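PDB 6N2C: tapirin from Caldicellulosiruptor hydrothermalis, which probably binds cellulose through a zinc-containing beta-helix domain, consistent with a role in attaching this thermophilic bacterium to plant biomass. Local coordinates for residues D561-S565 with K566-K570. Residues are numbered along the deposited sequence; the frame is centred on the assembly and turned at random. Where two conformers were deposited one is given.
Sequences DYLLS and KNIIK
Lys566 lies against Tyr562 one helical turn back: chi1 of -55° sets Lys566 CG over one face of the ring, 4.0 Å from the centroid and 21° off the normal, a CH-pi contact. A bend about CB–CG (chi2 -47°) then brings CE beside Tyr562 CE1, while the phenol OH is hydrogen-bonded to Glu473. The backbone N of Lys566 donates to Tyr562 O at 3.1 Å; that oxygen also accepts from Ser565 OG, so two donors grip it.

Asn567 turns the chain with a positive phi and meets Leu564 O twice. Its backbone N, 3.0 Å from that oxygen, sits well above the carbonyl plane, whereas ND2 approaches nearly in line with the C=O bond, 3.2 Å away. A water also donates to Leu564 O and bridges it to Ile569 O.

Ile568 N reaches Leu563 O at 2.9 Å, and Ile568 CD1 and CG2 rest on the CD2 branch of Leu563. Ile569 N adds only a weak bond to the same oxygen. In one of two conformers, and so less certainly, Ile569 CG1 touches both leucines, 3.7 Å from Leu564 CD2 and 3.8 Å from Leu563 CB.

The paired bonds Ile568 N to Leu563 O and Asn567 N to Leu564 O, with Asn567 as C-prime residue, define a Schellman motif. It ends helix 557-565, which follows the beta-helix strand last in sequence, 548-552.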
loop_
_atom_site.group_PDB
_atom_site.type_symbol
_atom_site.label_atom_id
_atom_site.label_comp_id
_atom_site.label_asym_id
_atom_site.label_seq_id
_atom_site.Cartn_x
_atom_site.Cartn_y
_atom_site.Cartn_z
ATOM N N ASP A 561 -3.722 -30.700 9.749
ATOM C CA ASP A 561 -2.890 -31.761 10.319
ATOM C C ASP A 561 -2.113 -32.507 9.199
ATOM O O ASP A 561 -0.930 -32.804 9.372
ATOM C CB ASP A 561 -3.741 -32.801 11.042
ATOM C CG ASP A 561 -4.389 -32.235 12.320
ATOM O OD1 ASP A 561 -4.066 -31.149 12.816
ATOM O OD2 ASP A 561 -5.215 -32.981 12.759
ATOM N N TYR A 562 -2.770 -32.792 8.096
ATOM C CA TYR A 562 -2.109 -33.409 6.956
ATOM C C TYR A 562 -0.986 -32.550 6.404
ATOM O O TYR A 562 0.207 -33.018 6.239
ATOM C CB TYR A 562 -3.059 -33.739 5.835
ATOM C CG TYR A 562 -2.437 -34.351 4.624
ATOM C CD1 TYR A 562 -2.089 -35.713 4.591
ATOM C CD2 TYR A 562 -2.040 -33.570 3.535
ATOM C CE1 TYR A 562 -1.486 -36.257 3.473
ATOM C CE2 TYR A 562 -1.367 -34.086 2.448
ATOM C CZ TYR A 562 -1.145 -35.438 2.384
ATOM O OH TYR A 562 -0.503 -35.958 1.335
ATOM N N LEU A 563 -1.282 -31.286 6.178
ATOM C CA LEU A 563 -0.261 -30.410 5.652
ATOM C C LEU A 563 0.947 -30.260 6.576
ATOM O O LEU A 563 2.104 -30.175 6.101
ATOM C CB LEU A 563 -0.779 -29.021 5.358
ATOM C CG LEU A 563 -1.873 -28.990 4.280
ATOM C CD1 LEU A 563 -2.556 -27.609 4.199
ATOM C CD2 LEU A 563 -1.419 -29.381 2.896
ATOM N N LEU A 564 0.721 -30.247 7.865
ATOM C CA LEU A 564 1.762 -30.152 8.801
ATOM C C LEU A 564 2.594 -31.475 8.795
ATOM O O LEU A 564 3.835 -31.382 8.901
ATOM C CB LEU A 564 1.212 -29.960 10.245
ATOM C CG LEU A 564 0.634 -28.578 10.575
ATOM C CD1 LEU A 564 -0.075 -28.510 11.941
ATOM C CD2 LEU A 564 1.726 -27.558 10.641
ATOM N N SER A 565 1.925 -32.612 8.693
ATOM C CA SER A 565 2.614 -33.902 8.736
ATOM C C SER A 565 3.572 -34.065 7.578
ATOM O O SER A 565 4.640 -34.679 7.737
ATOM C CB SER A 565 1.657 -35.067 8.776
ATOM O OG SER A 565 1.005 -35.333 7.532
ATOM N N LYS A 566 3.231 -33.443 6.456
ATOM C CA LYS A 566 4.046 -33.465 5.273
ATOM C C LYS A 566 4.979 -32.296 5.149
ATOM O O LYS A 566 5.743 -32.217 4.166
ATOM C CB LYS A 566 3.192 -33.588 4.045
ATOM C CG LYS A 566 2.220 -34.744 3.947
ATOM C CD LYS A 566 2.839 -36.112 4.312
ATOM C CE LYS A 566 1.939 -37.237 3.893
ATOM N NZ LYS A 566 2.331 -38.474 4.613
ATOM N N ASN A 567 5.063 -31.453 6.170
ATOM C CA ASN A 567 5.844 -30.249 6.189
ATOM C C ASN A 567 5.566 -29.354 4.970
ATOM O O ASN A 567 6.466 -28.605 4.493
ATOM C CB ASN A 567 7.369 -30.506 6.271
ATOM C CG ASN A 567 7.856 -31.156 7.590
ATOM O OD1 ASN A 567 9.028 -31.515 7.661
ATOM N ND2 ASN A 567 7.032 -31.234 8.622
ATOM N N ILE A 568 4.305 -29.349 4.485
ATOM C CA ILE A 568 3.914 -28.421 3.451
ATOM C C ILE A 568 3.681 -27.051 4.117
ATOM O O ILE A 568 3.881 -25.991 3.507
ATOM C CB ILE A 568 2.667 -28.941 2.693
ATOM C CG1 ILE A 568 3.000 -30.163 1.938
ATOM C CG2 ILE A 568 2.083 -27.857 1.765
ATOM C CD1 ILE A 568 1.823 -31.016 1.582
ATOM N N ILE A 569 3.273 -27.069 5.382
ATOM C CA ILE A 569 3.350 -25.881 6.228
ATOM C C ILE A 569 4.052 -26.206 7.493
ATOM O O ILE A 569 4.075 -27.345 7.938
ATOM C CB ILE A 569 1.934 -25.259 6.481
ATOM C CG1 ILE A 569 1.033 -26.250 7.251
ATOM C CG2 ILE A 569 1.319 -24.831 5.154
ATOM C CD1 ILE A 569 -0.315 -25.704 7.704
ATOM N N LYS A 570 4.681 -25.194 8.058
ATOM C CA LYS A 570 5.307 -25.289 9.385
ATOM C C LYS A 570 4.765 -24.105 10.156
ATOM O O LYS A 570 4.811 -22.943 9.612
ATOM C CB LYS A 570 6.873 -25.222 9.259
ATOM C CG LYS A 570 7.510 -26.510 8.729
ATOM C CD LYS A 570 8.924 -26.780 9.320
ATOM C CE LYS A 570 9.400 -28.166 8.942
ATOM N NZ LYS A 570 10.794 -28.409 9.453
HETATM O O HOH W 1 5.100 -29.040 9.807
#